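Local coordinates for PRESAN domain-containing protein (Plasmodium falciparum, PDB 7D2W) that is of unknown function but, as a helical-bundle member of the PHIST (PRESAN) family of the malaria parasite, probably acts by binding other proteins, at residues A[61-66]-A[147-152]; A[118-123]-A[172-177]; A[126-131]-A[164-169]. All blocks are in the same frame, centred on the assembly; numbering follows the deposited sequence.

Contact 1: A[61-66]-A[147-152]; sequences QVPPRT and APIDEI
Where the loop ahead of helix 65-93 passes the start of helix 149-181, the two backbones come close at Val62 and Ile149, whose CA atoms are 4.9 Å apart. Aliphatic carbons do the touching, on each other and on backbone atoms. Val62 lays CG2 against the first turn of the helix, 3.4 Å from the backbone N of Ile149 and 3.7 Å from its CB, the two side chains sliding past each other in opposite directions. Ile149 answers from its other end: with CG1 anti to the backbone N (chi1 -171°), CG1 and CD1 run along the loop, CG1 lying 3.8 Å from Gln61 O and CD1 reaching Pro63 CD at 3.7 Å. The isoleucine and the proline ring meet there at about a right angle. Pro64 and Pro148 occupy the N-cap positions of their helices, so both segments enter a helix beside the contact. Leu68 of helix 65-93 packs on Val62 and Pro63, while Leu142 of helix 117-144 packs on Ala147. The contact lies toward one end of the bundle, with Ile149 buried there; since no polar bond joins the segments, its specificity would rest on the fit of apolar groups.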
loop_
_atom_site.group_PDB
_atom_site.type_symbol
_atom_site.label_atom_id
_atom_site.label_comp_id
_atom_site.label_asym_id
_atom_site.label_seq_id
_atom_site.Cartn_x
_atom_site.Cartn_y
_atom_site.Cartn_z
ATOM N N GLN A 61 0.020 4.540 -29.639
ATOM C CA GLN A 61 0.832 5.697 -29.965
ATOM C C GLN A 61 0.522 6.794 -28.966
ATOM O O GLN A 61 -0.537 6.793 -28.333
ATOM C CB GLN A 61 0.546 6.219 -31.378
ATOM C CG GLN A 61 0.615 5.181 -32.472
ATOM C CD GLN A 61 0.467 5.797 -33.850
ATOM O OE1 GLN A 61 -0.416 6.627 -34.082
ATOM N NE2 GLN A 61 1.339 5.404 -34.770
ATOM N N VAL A 62 1.450 7.736 -28.839
ATOM C CA VAL A 62 1.226 8.914 -28.004
ATOM C C VAL A 62 0.013 9.664 -28.550
ATOM O O VAL A 62 -0.015 10.021 -29.731
ATOM C CB VAL A 62 2.469 9.814 -27.955
ATOM C CG1 VAL A 62 2.236 10.985 -27.013
ATOM C CG2 VAL A 62 3.673 9.006 -27.521
ATOM N N PRO A 63 -1.010 9.894 -27.736
ATOM C CA PRO A 63 -2.191 10.633 -28.207
ATOM C C PRO A 63 -1.966 12.129 -28.094
ATOM O O PRO A 63 -0.940 12.559 -27.545
ATOM C CB PRO A 63 -3.293 10.158 -27.248
ATOM C CG PRO A 63 -2.564 9.880 -25.985
ATOM C CD PRO A 63 -1.179 9.388 -26.364
ATOM N N PRO A 64 -2.889 12.954 -28.599
ATOM C CA PRO A 64 -2.722 14.408 -28.473
ATOM C C PRO A 64 -2.718 14.835 -27.016
ATOM O O PRO A 64 -3.243 14.143 -26.142
ATOM C CB PRO A 64 -3.939 14.980 -29.204
ATOM C CG PRO A 64 -4.349 13.914 -30.156
ATOM C CD PRO A 64 -4.021 12.608 -29.481
ATOM N N ARG A 65 -2.132 16.016 -26.772
ATOM C CA ARG A 65 -1.907 16.474 -25.402
ATOM C C ARG A 65 -3.220 16.666 -24.646
ATOM O O ARG A 65 -3.314 16.313 -23.461
ATOM C CB ARG A 65 -1.094 17.773 -25.414
ATOM C CG ARG A 65 -1.357 18.670 -24.213
ATOM C CD ARG A 65 -0.593 19.971 -24.306
ATOM N NE ARG A 65 0.820 19.760 -24.028
ATOM C CZ ARG A 65 1.437 20.185 -22.935
ATOM N NH1 ARG A 65 0.769 20.862 -22.012
ATOM N NH2 ARG A 65 2.723 19.934 -22.771
ATOM N N THR A 66 -4.247 17.219 -25.313
ATOM C CA THR A 66 -5.577 17.322 -24.707
ATOM C C THR A 66 -6.047 15.974 -24.182
ATOM O O THR A 66 -6.619 15.879 -23.089
ATOM C CB THR A 66 -6.591 17.852 -25.724
ATOM O OG1 THR A 66 -6.305 19.217 -26.032
ATOM C CG2 THR A 66 -8.014 17.737 -25.173
ATOM N N ALA A 147 7.979 12.192 -24.202
ATOM C CA ALA A 147 8.351 10.837 -23.827
ATOM C C ALA A 147 7.496 9.823 -24.581
ATOM O O ALA A 147 6.352 10.112 -24.938
ATOM C CB ALA A 147 8.189 10.633 -22.321
ATOM N N PRO A 148 8.035 8.627 -24.835
ATOM C CA PRO A 148 7.249 7.578 -25.498
ATOM C C PRO A 148 6.022 7.203 -24.680
ATOM O O PRO A 148 5.978 7.363 -23.456
ATOM C CB PRO A 148 8.223 6.395 -25.592
ATOM C CG PRO A 148 9.574 6.968 -25.368
ATOM C CD PRO A 148 9.389 8.169 -24.486
ATOM N N ILE A 149 5.020 6.668 -25.380
ATOM C CA ILE A 149 3.748 6.367 -24.735
ATOM C C ILE A 149 3.938 5.346 -23.614
ATOM O O ILE A 149 3.282 5.431 -22.568
ATOM C CB ILE A 149 2.710 5.903 -25.779
ATOM C CG1 ILE A 149 1.325 5.808 -25.145
ATOM C CG2 ILE A 149 3.108 4.574 -26.413
ATOM C CD1 ILE A 149 0.892 7.068 -24.423
ATOM N N ASP A 150 4.848 4.381 -23.797
ATOM C CA ASP A 150 5.048 3.363 -22.763
ATOM C C ASP A 150 5.557 3.988 -21.475
ATOM O O ASP A 150 5.158 3.590 -20.373
ATOM C CB ASP A 150 6.035 2.298 -23.241
ATOM C CG ASP A 150 5.388 1.249 -24.116
ATOM O OD1 ASP A 150 4.163 1.329 -24.351
ATOM O OD2 ASP A 150 6.116 0.339 -24.569
ATOM N N GLU A 151 6.462 4.955 -21.602
ATOM C CA GLU A 151 7.008 5.627 -20.433
ATOM C C GLU A 151 5.927 6.428 -19.724
ATOM O O GLU A 151 5.843 6.424 -18.487
ATOM C CB GLU A 151 8.179 6.526 -20.856
ATOM C CG GLU A 151 8.834 7.278 -19.698
ATOM C CD GLU A 151 10.153 7.961 -20.073
ATOM O OE1 GLU A 151 10.539 7.940 -21.262
ATOM O OE2 GLU A 151 10.814 8.509 -19.159
ATOM N N ILE A 152 5.087 7.112 -20.494
ATOM C CA ILE A 152 4.024 7.917 -19.903
ATOM C C ILE A 152 3.018 7.032 -19.179
ATOM O O ILE A 152 2.576 7.352 -18.068
ATOM C CB ILE A 152 3.359 8.779 -20.991
ATOM C CG1 ILE A 152 4.349 9.839 -21.488
ATOM C CG2 ILE A 152 2.062 9.404 -20.470
ATOM C CD1 ILE A 152 3.887 10.561 -22.743
#

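Contact 2: A[118-123]-A[172-177]; sequences QGCSYD and VKYEKI
Between two antiparallel helices of the four-helix bundle, Tyr174 bridges from helix 149-181 to helix 117-144 with its ring on a cysteine and its hydroxyl on an aspartate. The local axes approach to 11.8 Å, a spacing that an aromatic side chain can span. Tyr174 leaves its backbone with CG anti to the carbonyl carbon (chi1 -75°), which carries the ring across toward Cys120. There SG sits over the centre of one ring face, 3.8 Å from the centroid and 7° off the normal, in a sulfur-aromatic contact. The CB of Cys120 joins it over the same face as a CH-pi partner, 3.6 Å from Tyr174 CE1.

One carboxylate oxygen takes both polar contacts. Asp123 OD2 lies near the plane of the ring at its edge and accepts a hydrogen bond from Tyr174 OH at 2.7 Å; relative to the carboxylate, this donor comes on the anti side and 32° out of plane. On the syn side, Lys173 NZ makes a salt bridge to the same OD2 at 2.8 Å, its chain bent at chi3 on the way. Two donors on one oxygen limit the rotation of the carboxylate, and the lysine charge would be expected to stabilise its ionised form. Leu90 of helix 65-93 touches both Cys120 and Tyr174, bringing a third helix to the site, while Thr168 of the second subunit packs on Val172, Glu175 and Lys176.

The whole is an antiparallel helix pair of a four-helix bundle, with Cys120 and Tyr174 buried between the helices and the partly exposed Asp123-Lys173 pair beside them.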
loop_
_atom_site.group_PDB
_atom_site.type_symbol
_atom_site.label_atom_id
_atom_site.label_comp_id
_atom_site.label_asym_id
_atom_site.label_seq_id
_atom_site.Cartn_x
_atom_site.Cartn_y
_atom_site.Cartn_z
ATOM N N GLN A 118 -8.690 17.159 13.938
ATOM C CA GLN A 118 -8.205 18.285 13.147
ATOM C C GLN A 118 -6.726 18.126 12.804
ATOM O O GLN A 118 -6.296 18.494 11.707
ATOM C CB GLN A 118 -8.448 19.595 13.896
ATOM C CG GLN A 118 -9.812 20.216 13.641
ATOM N N GLY A 119 -5.933 17.568 13.720
ATOM C CA GLY A 119 -4.524 17.348 13.422
ATOM C C GLY A 119 -4.310 16.271 12.370
ATOM O O GLY A 119 -3.512 16.441 11.437
ATOM N N CYS A 120 -5.008 15.137 12.524
ATOM C CA CYS A 120 -4.947 14.066 11.532
ATOM C C CYS A 120 -5.348 14.581 10.157
ATOM O O CYS A 120 -4.679 14.307 9.150
ATOM C CB CYS A 120 -5.871 12.914 11.965
ATOM S SG CYS A 120 -6.323 11.744 10.678
ATOM N N SER A 121 -6.426 15.359 10.110
ATOM C CA SER A 121 -6.933 15.869 8.843
ATOM C C SER A 121 -5.944 16.827 8.194
ATOM O O SER A 121 -5.729 16.769 6.982
ATOM C CB SER A 121 -8.291 16.549 9.070
ATOM O OG SER A 121 -8.792 17.064 7.853
ATOM N N TYR A 122 -5.339 17.728 8.980
ATOM C CA TYR A 122 -4.331 18.629 8.418
ATOM C C TYR A 122 -3.168 17.839 7.834
ATOM O O TYR A 122 -2.751 18.068 6.691
ATOM C CB TYR A 122 -3.822 19.614 9.484
ATOM C CG TYR A 122 -2.544 20.348 9.079
ATOM C CD1 TYR A 122 -1.295 19.771 9.267
ATOM C CD2 TYR A 122 -2.588 21.620 8.505
ATOM C CE1 TYR A 122 -0.131 20.415 8.878
ATOM C CE2 TYR A 122 -1.416 22.284 8.131
ATOM C CZ TYR A 122 -0.190 21.668 8.326
ATOM O OH TYR A 122 0.991 22.287 7.973
ATOM N N ASP A 123 -2.615 16.913 8.620
ATOM C CA ASP A 123 -1.490 16.113 8.150
ATOM C C ASP A 123 -1.829 15.350 6.874
ATOM O O ASP A 123 -1.057 15.360 5.902
ATOM C CB ASP A 123 -1.062 15.151 9.260
ATOM C CG ASP A 123 0.146 14.320 8.886
ATOM O OD1 ASP A 123 1.172 14.896 8.457
ATOM O OD2 ASP A 123 0.067 13.083 9.029
ATOM N N VAL A 172 -2.006 3.366 8.399
ATOM C CA VAL A 172 -1.220 2.636 9.389
ATOM C C VAL A 172 -0.823 3.557 10.538
ATOM O O VAL A 172 -0.981 3.215 11.717
ATOM C CB VAL A 172 0.007 2.008 8.696
ATOM C CG1 VAL A 172 1.117 1.684 9.683
ATOM C CG2 VAL A 172 -0.422 0.761 7.914
ATOM N N LYS A 173 -0.319 4.749 10.204
ATOM C CA LYS A 173 0.119 5.707 11.218
ATOM C C LYS A 173 -1.009 6.073 12.179
ATOM O O LYS A 173 -0.814 6.077 13.400
ATOM C CB LYS A 173 0.674 6.967 10.545
ATOM C CG LYS A 173 1.017 8.100 11.540
ATOM C CD LYS A 173 1.904 9.171 10.906
ATOM C CE LYS A 173 1.094 10.095 10.000
ATOM N NZ LYS A 173 1.943 11.024 9.168
ATOM N N TYR A 174 -2.195 6.411 11.651
ATOM C CA TYR A 174 -3.266 6.879 12.522
ATOM C C TYR A 174 -4.026 5.729 13.158
ATOM O O TYR A 174 -4.590 5.899 14.245
ATOM C CB TYR A 174 -4.221 7.812 11.758
ATOM C CG TYR A 174 -3.558 9.144 11.583
ATOM C CD1 TYR A 174 -3.449 10.024 12.659
ATOM C CD2 TYR A 174 -2.951 9.486 10.384
ATOM C CE1 TYR A 174 -2.790 11.223 12.532
ATOM C CE2 TYR A 174 -2.284 10.692 10.242
ATOM C CZ TYR A 174 -2.202 11.545 11.323
ATOM O OH TYR A 174 -1.540 12.732 11.190
ATOM N N GLU A 175 -4.062 4.560 12.512
ATOM C CA GLU A 175 -4.694 3.417 13.161
ATOM C C GLU A 175 -4.000 3.099 14.476
ATOM O O GLU A 175 -4.661 2.782 15.478
ATOM C CB GLU A 175 -4.678 2.192 12.257
ATOM C CG GLU A 175 -5.653 1.133 12.739
ATOM C CD GLU A 175 -5.528 -0.176 11.985
ATOM O OE1 GLU A 175 -4.774 -0.226 10.999
ATOM O OE2 GLU A 175 -6.184 -1.159 12.383
ATOM N N LYS A 176 -2.674 3.206 14.497
ATOM C CA LYS A 176 -1.936 2.936 15.722
ATOM C C LYS A 176 -2.232 3.996 16.772
ATOM O O LYS A 176 -2.528 3.670 17.928
ATOM C CB LYS A 176 -0.437 2.870 15.432
ATOM C CG LYS A 176 -0.005 1.614 14.706
ATOM C CD LYS A 176 1.513 1.501 14.628
ATOM C CE LYS A 176 2.039 1.904 13.256
ATOM N NZ LYS A 176 2.990 0.889 12.711
ATOM N N ILE A 177 -2.164 5.274 16.385
ATOM C CA ILE A 177 -2.381 6.355 17.345
ATOM C C ILE A 177 -3.792 6.293 17.909
ATOM O O ILE A 177 -3.993 6.375 19.125
ATOM C CB ILE A 177 -2.107 7.725 16.701
ATOM C CG1 ILE A 177 -0.717 7.768 16.090
ATOM C CG2 ILE A 177 -2.208 8.825 17.741
ATOM C CD1 ILE A 177 -0.538 8.940 15.159
#

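Contact 3: A[126-131]-A[164-169]; sequences MMVSTL and DKLHTD
Leu166 is the side chain at the middle of this contact, set among Met127, Val128 and Leu131 where helix 149-181 packs against helix 117-144 within the four-helix bundle. Its two methyls divide the work. CD2 meets Leu131 CD2 tip to tip at 3.7 Å, and also lies 3.8 Å from Val128 CG1, where the two side chains cross at about a right angle. CD1 turns to Met127, touching CB at 4.0 Å and approaching the terminal CE of the same side chain, which folds back through bends at chi2 and chi3. The reach of Leu166 follows from its torsion: CG stands anti to the backbone N (chi1 172°), which extends the isobutyl group toward helix 117-144, whose antiparallel local axis passes 10.8 Å away.

Beside this apolar centre, His167 brings the edge of its ring to Val128, with NE2 3.9 Å from CG1. That nitrogen has its polar partner on a third helix, in Thr83 OG1 of helix 65-93, and Leu86 of that helix packs on the imidazole as well. Phe163, one turn earlier on helix 149-181, meets the His167 ring and also packs on Val128 and Leu131.

Another side of helix 149-181 meets the second subunit, whose Tyr53 packs on Lys165. The same lysine forms a salt bridge one turn ahead within its own helix: Lys165 NZ lies 2.8 Å from Asp169 OD1, approaching the syn lone pair of that oxygen.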
loop_
_atom_site.group_PDB
_atom_site.type_symbol
_atom_site.label_atom_id
_atom_site.label_comp_id
_atom_site.label_asym_id
_atom_site.label_seq_id
_atom_site.Cartn_x
_atom_site.Cartn_y
_atom_site.Cartn_z
ATOM N N MET A 126 -2.238 17.739 3.914
ATOM C CA MET A 126 -0.956 18.290 3.470
ATOM C C MET A 126 -0.124 17.257 2.704
ATOM O O MET A 126 0.508 17.590 1.693
ATOM C CB MET A 126 -0.170 18.821 4.668
ATOM C CG MET A 126 1.041 19.620 4.245
ATOM S SD MET A 126 0.677 21.182 3.426
ATOM C CE MET A 126 -0.801 21.689 4.302
ATOM N N MET A 127 -0.087 16.008 3.174
ATOM C CA MET A 127 0.671 14.987 2.452
ATOM C C MET A 127 0.075 14.741 1.063
ATOM O O MET A 127 0.806 14.702 0.065
ATOM C CB MET A 127 0.730 13.681 3.257
ATOM C CG MET A 127 1.587 13.758 4.555
ATOM S SD MET A 127 3.288 14.275 4.250
ATOM C CE MET A 127 3.919 12.823 3.377
ATOM N N VAL A 128 -1.251 14.598 0.966
ATOM C CA VAL A 128 -1.820 14.261 -0.345
ATOM C C VAL A 128 -1.767 15.464 -1.282
ATOM O O VAL A 128 -1.485 15.320 -2.480
ATOM C CB VAL A 128 -3.247 13.673 -0.237
ATOM C CG1 VAL A 128 -3.250 12.383 0.591
ATOM C CG2 VAL A 128 -4.260 14.677 0.293
ATOM N N SER A 129 -2.004 16.670 -0.767
ATOM C CA SER A 129 -1.989 17.813 -1.670
ATOM C C SER A 129 -0.577 18.073 -2.189
ATOM O O SER A 129 -0.399 18.404 -3.368
ATOM C CB SER A 129 -2.578 19.050 -0.988
ATOM O OG SER A 129 -1.661 19.544 -0.034
ATOM N N THR A 130 0.445 17.881 -1.348
ATOM C CA THR A 130 1.817 18.058 -1.814
ATOM C C THR A 130 2.199 16.978 -2.819
ATOM O O THR A 130 2.909 17.248 -3.797
ATOM C CB THR A 130 2.790 18.052 -0.635
ATOM O OG1 THR A 130 2.434 19.090 0.286
ATOM C CG2 THR A 130 4.201 18.284 -1.129
ATOM N N LEU A 131 1.733 15.741 -2.602
ATOM C CA LEU A 131 2.043 14.692 -3.571
ATOM C C LEU A 131 1.388 14.984 -4.912
ATOM O O LEU A 131 2.000 14.785 -5.967
ATOM C CB LEU A 131 1.618 13.310 -3.056
ATOM C CG LEU A 131 1.928 12.123 -3.988
ATOM C CD1 LEU A 131 3.416 12.025 -4.367
ATOM C CD2 LEU A 131 1.471 10.801 -3.367
ATOM N N ASP A 164 -1.481 5.145 -3.554
ATOM C CA ASP A 164 -1.970 4.041 -2.742
ATOM C C ASP A 164 -1.032 3.775 -1.567
ATOM O O ASP A 164 -1.492 3.480 -0.454
ATOM C CB ASP A 164 -2.125 2.779 -3.586
ATOM C CG ASP A 164 -3.285 2.860 -4.561
ATOM O OD1 ASP A 164 -4.151 3.773 -4.425
ATOM O OD2 ASP A 164 -3.329 1.994 -5.465
ATOM N N LYS A 165 0.277 3.877 -1.794
ATOM C CA LYS A 165 1.221 3.672 -0.696
ATOM C C LYS A 165 1.117 4.791 0.328
ATOM O O LYS A 165 1.181 4.538 1.535
ATOM C CB LYS A 165 2.656 3.555 -1.209
ATOM C CG LYS A 165 3.707 3.653 -0.064
ATOM C CD LYS A 165 4.807 2.623 -0.140
ATOM C CE LYS A 165 5.759 2.729 1.073
ATOM N NZ LYS A 165 5.169 2.304 2.403
ATOM N N LEU A 166 0.946 6.037 -0.127
ATOM C CA LEU A 166 0.773 7.127 0.830
ATOM C C LEU A 166 -0.493 6.924 1.655
ATOM O O LEU A 166 -0.474 7.089 2.879
ATOM C CB LEU A 166 0.749 8.483 0.109
ATOM C CG LEU A 166 0.373 9.679 0.995
ATOM C CD1 LEU A 166 1.363 9.856 2.114
ATOM C CD2 LEU A 166 0.268 10.962 0.172
ATOM N N HIS A 167 -1.602 6.553 1.007
ATOM C CA HIS A 167 -2.837 6.314 1.754
ATOM C C HIS A 167 -2.659 5.177 2.755
ATOM O O HIS A 167 -3.207 5.217 3.861
ATOM C CB HIS A 167 -3.985 6.002 0.792
ATOM C CG HIS A 167 -4.460 7.185 0.007
ATOM N ND1 HIS A 167 -5.017 7.069 -1.247
ATOM C CD2 HIS A 167 -4.467 8.507 0.302
ATOM C CE1 HIS A 167 -5.346 8.268 -1.694
ATOM N NE2 HIS A 167 -5.020 9.158 -0.774
ATOM N N THR A 168 -1.900 4.155 2.376
ATOM C CA THR A 168 -1.602 3.067 3.302
ATOM C C THR A 168 -0.757 3.567 4.467
ATOM O O THR A 168 -1.049 3.263 5.629
ATOM C CB THR A 168 -0.883 1.939 2.560
ATOM O OG1 THR A 168 -1.729 1.458 1.514
ATOM C CG2 THR A 168 -0.554 0.771 3.510
ATOM N N ASP A 169 0.295 4.338 4.167
ATOM C CA ASP A 169 1.158 4.866 5.220
ATOM C C ASP A 169 0.363 5.686 6.224
ATOM O O ASP A 169 0.553 5.549 7.443
ATOM C CB ASP A 169 2.273 5.713 4.612
ATOM C CG ASP A 169 3.346 4.877 3.952
ATOM O OD1 ASP A 169 3.256 3.635 4.002
ATOM O OD2 ASP A 169 4.261 5.466 3.350
#

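The three contacts illustrate how one long helix, 149-181, meets different neighbours along its length. Contacts 2 and 3 join it to the same partner, helix 117-144, in adjoining segments with centres 12 Å apart; contact 1 joins it to the loop before helix 65-93, on the opposite side of the chain's centre from contact 2, their centres 38 Å apart. Contact 3 lies nearest the middle of the chain and is largely aliphatic, with a histidine edge, whereas contact 2, nearer an end, adds a sulfur-aromatic pairing and a salt bridge. Contact 1 is apolar too, but pairs a loop with a helix start and has more exposed residues. The second subunit touches contacts 2 and 3.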